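Local coordinates for PbSGBP-B lipoprotein (Prevotella bryantii B14, PDB 6D2Y), which probably binds polysaccharide at the bacterial cell surface, as a multidomain lipoprotein of a polysaccharide utilization locus, at residues E147-T152 against I187-P192; S312-M317 against N453-P458. All blocks are in the same frame, centred on the assembly; numbering follows the deposited sequence.

Overall arrangement
Contact 1 and contact 2 come one after the other along the chain, the first closing before the second opens, and each joins two antiparallel strands. Contact 1 pairs strands 148-154 and 186-190, the central two of a four-stranded sheet in the IPT/TIG domain of the E-set clan. Contact 2 joins strands 311-318 and 449-458 in a sheet of the following domain, which belongs to the xyloglucan-binding family and carries the magnesium site. The centres of contact 1 and contact 2 are about 20 Å apart; the nearest atoms of contact 1 and contact 2 are about 9 Å apart. Glu141, from the IPT/TIG range, forms salt bridges with Lys314 and Arg455 of contact 2, so the two domains meet through charged groups.

Contact 1 (E147-T152 against I187-P192); sequences EEVTIT and ITFTMP
Val149 and Phe189 form a hydrogen-bonded antiparallel pair, their side chains lying side by side on the face of the sheet that also carries Ile151 and Ile187. From CB outward, the phenylalanine is set by a chi1 of 69°, which puts CG between its own backbone N and carbonyl carbon and swings the ring across to the neighbouring strand. CD1 comes near the carbonyl oxygen of Val149. CE1 touches both CB and CG1 of the valine and also meets Ile151 CD1, which approaches obliquely at 3.9 Å from CE1. The far atom, Phe189 CZ, reaches Val149 CB at 3.6 Å. That CB sits over one ring face toward the rim, 23° off the normal, a CH-pi contact. The other valine branch, CG2, turns to Met191 CB, 3.9 Å away; residue 191 is a selenomethionine.

Paired backbone bonds frame this cluster: Val149 N donates to Phe189 O at 2.8 Å, and Phe189 N returns a bond to Val149 O. Ile151 and Ile187 repeat the exchange, while Met191 N reaches Glu147 O at 3.1 Å, just beyond the last bridge. Met138, on the adjoining strand 134-138, touches Val149 and Ile151 and extends this apolar face. The opposite face carries Glu148, Thr150, Thr188 and Thr190, yet carbon makes its contacts: Thr150 CG2 packs 3.6 Å from Thr188 OG1, and Glu148 CG 3.7 Å from Thr188 CG2. The chemistry is thus two-sided, with a buried aromatic and aliphatic face, consistent with the core side of an immunoglobulin-like beta sandwich, and a threonine-rich, more exposed one.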
loop_
_atom_site.group_PDB
_atom_site.type_symbol
_atom_site.label_atom_id
_atom_site.label_comp_id
_atom_site.label_asym_id
_atom_site.label_seq_id
_atom_site.Cartn_x
_atom_site.Cartn_y
_atom_site.Cartn_z
ATOM N N GLU A 147 16.072 11.500 -7.566
ATOM C CA GLU A 147 15.282 10.463 -8.208
ATOM C C GLU A 147 13.833 10.909 -8.368
ATOM O O GLU A 147 13.315 11.707 -7.581
ATOM C CB GLU A 147 15.334 9.165 -7.400
ATOM C CG GLU A 147 16.385 8.176 -7.880
ATOM C CD GLU A 147 16.955 7.336 -6.751
ATOM O OE1 GLU A 147 18.117 6.890 -6.869
ATOM O OE2 GLU A 147 16.242 7.118 -5.749
ATOM N N GLU A 148 13.179 10.379 -9.398
ATOM C CA GLU A 148 11.771 10.667 -9.636
ATOM C C GLU A 148 10.920 9.785 -8.731
ATOM O O GLU A 148 11.018 8.554 -8.784
ATOM C CB GLU A 148 11.413 10.437 -11.102
ATOM C CG GLU A 148 10.067 11.017 -11.499
ATOM C CD GLU A 148 9.576 10.492 -12.834
ATOM O OE1 GLU A 148 9.187 9.307 -12.898
ATOM O OE2 GLU A 148 9.581 11.264 -13.817
ATOM N N VAL A 149 10.086 10.410 -7.905
ATOM C CA VAL A 149 9.248 9.710 -6.942
ATOM C C VAL A 149 7.791 9.932 -7.315
ATOM O O VAL A 149 7.395 11.047 -7.671
ATOM C CB VAL A 149 9.518 10.189 -5.501
ATOM C CG1 VAL A 149 8.794 9.304 -4.501
ATOM C CG2 VAL A 149 11.012 10.213 -5.219
ATOM N N THR A 150 6.996 8.868 -7.236
ATOM C CA THR A 150 5.562 8.934 -7.481
ATOM C C THR A 150 4.817 8.405 -6.264
ATOM O O THR A 150 5.174 7.354 -5.722
ATOM C CB THR A 150 5.168 8.137 -8.729
ATOM O OG1 THR A 150 5.475 6.752 -8.530
ATOM C CG2 THR A 150 5.914 8.650 -9.952
ATOM N N ILE A 151 3.791 9.137 -5.837
ATOM C CA ILE A 151 2.931 8.734 -4.731
ATOM C C ILE A 151 1.567 8.395 -5.312
ATOM O O ILE A 151 0.933 9.237 -5.960
ATOM C CB ILE A 151 2.826 9.832 -3.662
ATOM C CG1 ILE A 151 4.048 9.800 -2.746
ATOM C CG2 ILE A 151 1.562 9.657 -2.833
ATOM C CD1 ILE A 151 4.216 11.047 -1.915
ATOM N N THR A 152 1.117 7.163 -5.093
ATOM C CA THR A 152 -0.128 6.671 -5.662
ATOM C C THR A 152 -1.237 6.705 -4.621
ATOM O O THR A 152 -1.015 6.395 -3.446
ATOM C CB THR A 152 0.039 5.247 -6.197
ATOM O OG1 THR A 152 1.232 5.166 -6.989
ATOM C CG2 THR A 152 -1.157 4.848 -7.052
ATOM N N ILE A 187 0.857 11.573 -7.721
ATOM C CA ILE A 187 1.654 12.786 -7.573
ATOM C C ILE A 187 3.097 12.429 -7.893
ATOM O O ILE A 187 3.629 11.449 -7.360
ATOM C CB ILE A 187 1.544 13.368 -6.153
ATOM C CG1 ILE A 187 0.098 13.732 -5.822
ATOM C CG2 ILE A 187 2.458 14.578 -6.002
ATOM C CD1 ILE A 187 -0.119 14.053 -4.357
ATOM N N THR A 188 3.733 13.220 -8.752
ATOM C CA THR A 188 5.102 12.966 -9.180
ATOM C C THR A 188 5.980 14.149 -8.797
ATOM O O THR A 188 5.638 15.300 -9.093
ATOM C CB THR A 188 5.172 12.721 -10.688
ATOM O OG1 THR A 188 4.242 11.693 -11.047
ATOM C CG2 THR A 188 6.570 12.287 -11.091
ATOM N N PHE A 189 7.109 13.868 -8.147
ATOM C CA PHE A 189 8.024 14.923 -7.740
ATOM C C PHE A 189 9.454 14.405 -7.770
ATOM O O PHE A 189 9.702 13.196 -7.762
ATOM C CB PHE A 189 7.680 15.470 -6.347
ATOM C CG PHE A 189 7.935 14.498 -5.220
ATOM C CD1 PHE A 189 7.002 13.523 -4.900
ATOM C CD2 PHE A 189 9.103 14.568 -4.476
ATOM C CE1 PHE A 189 7.230 12.636 -3.860
ATOM C CE2 PHE A 189 9.339 13.680 -3.437
ATOM C CZ PHE A 189 8.402 12.715 -3.129
ATOM N N THR A 190 10.397 15.342 -7.815
ATOM C CA THR A 190 11.820 15.035 -7.762
ATOM C C THR A 190 12.304 15.221 -6.328
ATOM O O THR A 190 12.202 16.322 -5.773
ATOM C CB THR A 190 12.609 15.926 -8.725
ATOM O OG1 THR A 190 12.131 15.740 -10.062
ATOM C CG2 THR A 190 14.086 15.569 -8.685
HETATM N N MSE A 191 12.826 14.149 -5.738
HETATM C CA MSE A 191 13.219 14.112 -4.328
HETATM C C MSE A 191 14.277 15.164 -3.996
HETATM O O MSE A 191 15.387 15.107 -4.517
HETATM C CB MSE A 191 13.741 12.718 -3.983
HETATM C CG MSE A 191 14.407 12.564 -2.623
HETATM SE SE MSE A 191 13.226 13.117 -1.185
HETATM C CE MSE A 191 11.831 11.777 -1.402
ATOM N N PRO A 192 13.940 16.118 -3.129
ATOM C CA PRO A 192 14.944 17.090 -2.675
ATOM C C PRO A 192 16.057 16.412 -1.893
ATOM O O PRO A 192 15.977 15.246 -1.499
ATOM C CB PRO A 192 14.146 18.055 -1.791
ATOM C CG PRO A 192 12.729 17.872 -2.199
ATOM C CD PRO A 192 12.593 16.444 -2.633
#

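Contact 2 (S312-M317 against N453-P458); sequences SLKFEM and NIRVVP
Arg455 grips the carboxylate of Glu316 end-on with two nitrogens. Arg455 NH1 donates to Glu316 OE1 at 3.0 Å, and Arg455 NH2 to Glu316 OE2 at 3.1 Å. The guanidinium and carboxylate planes are only 15° apart. Both bonds are nearly straight, the first at 169°, and both oxygens are approached from the syn side. Glu316 OE1 also accepts from Asn453 ND2 at 3.1 Å, on its anti side, with the amide plane turned well away from the carboxylate.

A second layer of contacts surrounds the arginine. With CG between its backbone N and carbonyl carbon (chi1 59°) and the chain extended to NE, Arg455 reaches diagonally to Glu316 on the neighbouring strand. Lys314 CB lies over one guanidinium face, 3.8 Å above the plane. Water 1 accepts from Arg455 NE, and Glu141 forms salt bridges with both Arg455 NH2 and Lys314 NZ. Glu141 thus probably offsets the lysine and shares the arginine's charge with Glu316. The extended lysine chain passes Val457, Lys314 CD lying 3.6 Å from Val457 CG1, and water 2 links its NZ to Pro458 O. Thr394 holds Glu316 OE2.

Beneath these groups, reciprocal backbone bonds join Ser312 with Val457 and Lys314 with Arg455; Lys314 N to Arg455 O is 2.7 Å. On the other side of the sheet Leu313 CD1 meets Ile454 CG2 at 3.9 Å. Asn453 and Ile454 both face Phe224, a G1 beta bulge. In this buried contact each charged group has an opposite charge beside it, and the network connects the strand that carries the magnesium ligand Asp452 to Glu141 of the IPT/TIG range, consistent with a defined orientation between the two domains.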
loop_
_atom_site.group_PDB
_atom_site.type_symbol
_atom_site.label_atom_id
_atom_site.label_comp_id
_atom_site.label_asym_id
_atom_site.label_seq_id
_atom_site.Cartn_x
_atom_site.Cartn_y
_atom_site.Cartn_z
ATOM N N SER A 312 1.802 -4.519 7.814
ATOM C CA SER A 312 2.190 -4.991 6.495
ATOM C C SER A 312 3.686 -5.258 6.461
ATOM O O SER A 312 4.470 -4.580 7.130
ATOM C CB SER A 312 1.827 -3.975 5.400
ATOM O OG SER A 312 0.429 -3.758 5.341
ATOM N N LEU A 313 4.071 -6.255 5.668
ATOM C CA LEU A 313 5.471 -6.504 5.363
ATOM C C LEU A 313 5.880 -5.643 4.174
ATOM O O LEU A 313 5.183 -5.612 3.153
ATOM C CB LEU A 313 5.702 -7.985 5.057
ATOM C CG LEU A 313 7.133 -8.421 4.736
ATOM C CD1 LEU A 313 7.938 -8.669 6.007
ATOM C CD2 LEU A 313 7.116 -9.658 3.855
ATOM N N LYS A 314 7.000 -4.934 4.313
ATOM C CA LYS A 314 7.497 -4.045 3.274
ATOM C C LYS A 314 8.973 -4.315 3.029
ATOM O O LYS A 314 9.695 -4.764 3.923
ATOM C CB LYS A 314 7.307 -2.566 3.645
ATOM C CG LYS A 314 5.957 -1.981 3.277
ATOM C CD LYS A 314 5.943 -0.484 3.541
ATOM C CE LYS A 314 4.595 0.128 3.224
ATOM N NZ LYS A 314 4.532 1.555 3.639
ATOM N N PHE A 315 9.409 -4.029 1.804
ATOM C CA PHE A 315 10.806 -4.151 1.408
ATOM C C PHE A 315 10.992 -3.426 0.084
ATOM O O PHE A 315 10.037 -3.222 -0.669
ATOM C CB PHE A 315 11.244 -5.619 1.289
ATOM C CG PHE A 315 10.499 -6.404 0.240
ATOM C CD1 PHE A 315 9.328 -7.075 0.559
ATOM C CD2 PHE A 315 10.980 -6.487 -1.060
ATOM C CE1 PHE A 315 8.645 -7.805 -0.402
ATOM C CE2 PHE A 315 10.302 -7.212 -2.023
ATOM C CZ PHE A 315 9.133 -7.872 -1.692
ATOM N N GLU A 316 12.234 -3.036 -0.186
ATOM C CA GLU A 316 12.609 -2.472 -1.473
ATOM C C GLU A 316 13.209 -3.562 -2.352
ATOM O O GLU A 316 13.905 -4.460 -1.869
ATOM C CB GLU A 316 13.601 -1.319 -1.308
ATOM C CG GLU A 316 12.949 0.039 -1.077
ATOM C CD GLU A 316 12.394 0.194 0.327
ATOM O OE1 GLU A 316 13.089 -0.192 1.287
ATOM O OE2 GLU A 316 11.265 0.707 0.475
HETATM N N MSE A 317 12.933 -3.476 -3.649
HETATM C CA MSE A 317 13.249 -4.562 -4.570
HETATM C C MSE A 317 13.760 -4.053 -5.916
HETATM O O MSE A 317 13.231 -3.088 -6.471
HETATM C CB MSE A 317 12.007 -5.438 -4.766
HETATM C CG MSE A 317 12.134 -6.606 -5.736
HETATM SE SE MSE A 317 10.367 -7.408 -5.922
HETATM C CE MSE A 317 10.763 -9.044 -6.864
ATOM N N ASN A 453 15.866 -3.960 3.051
ATOM C CA ASN A 453 14.936 -3.248 3.924
ATOM C C ASN A 453 13.628 -4.017 4.134
ATOM O O ASN A 453 12.531 -3.464 4.036
ATOM C CB ASN A 453 14.672 -1.829 3.419
ATOM C CG ASN A 453 15.953 -1.015 3.279
ATOM O OD1 ASN A 453 16.872 -1.133 4.095
ATOM N ND2 ASN A 453 16.008 -0.167 2.261
ATOM N N ILE A 454 13.758 -5.296 4.478
ATOM C CA ILE A 454 12.607 -6.093 4.887
ATOM C C ILE A 454 12.154 -5.618 6.261
ATOM O O ILE A 454 12.906 -5.696 7.237
ATOM C CB ILE A 454 12.956 -7.587 4.904
ATOM C CG1 ILE A 454 13.576 -8.016 3.571
ATOM C CG2 ILE A 454 11.720 -8.418 5.225
ATOM C CD1 ILE A 454 14.291 -9.352 3.641
ATOM N N ARG A 455 10.916 -5.133 6.348
ATOM C CA ARG A 455 10.400 -4.553 7.581
ATOM C C ARG A 455 8.910 -4.844 7.696
ATOM O O ARG A 455 8.250 -5.222 6.725
ATOM C CB ARG A 455 10.648 -3.038 7.631
ATOM C CG ARG A 455 10.019 -2.271 6.468
ATOM C CD ARG A 455 10.473 -0.818 6.436
ATOM N NE ARG A 455 9.865 -0.066 5.339
ATOM C CZ ARG A 455 10.400 0.060 4.127
ATOM N NH1 ARG A 455 11.558 -0.519 3.843
ATOM N NH2 ARG A 455 9.776 0.764 3.194
ATOM N N VAL A 456 8.376 -4.666 8.906
ATOM C CA VAL A 456 6.941 -4.756 9.157
ATOM C C VAL A 456 6.470 -3.424 9.726
ATOM O O VAL A 456 7.060 -2.903 10.680
ATOM C CB VAL A 456 6.579 -5.934 10.087
ATOM C CG1 VAL A 456 7.287 -5.829 11.431
ATOM C CG2 VAL A 456 5.070 -6.004 10.281
ATOM N N VAL A 457 5.409 -2.878 9.135
ATOM C CA VAL A 457 5.019 -1.486 9.366
ATOM C C VAL A 457 3.515 -1.404 9.501
ATOM O O VAL A 457 2.767 -2.201 8.906
ATOM C CB VAL A 457 5.497 -0.577 8.208
ATOM C CG1 VAL A 457 4.698 -0.842 6.939
ATOM C CG2 VAL A 457 5.484 0.901 8.576
ATOM N N PRO A 458 3.023 -0.470 10.318
ATOM C CA PRO A 458 1.573 -0.289 10.433
ATOM C C PRO A 458 0.943 0.067 9.095
ATOM O O PRO A 458 1.529 0.774 8.275
ATOM C CB PRO A 458 1.432 0.859 11.438
ATOM C CG PRO A 458 2.675 0.806 12.243
ATOM C CD PRO A 458 3.757 0.331 11.320
HETATM O O HOH W 1 7.376 1.841 5.412
HETATM O O HOH W 2 2.079 0.672 5.202
#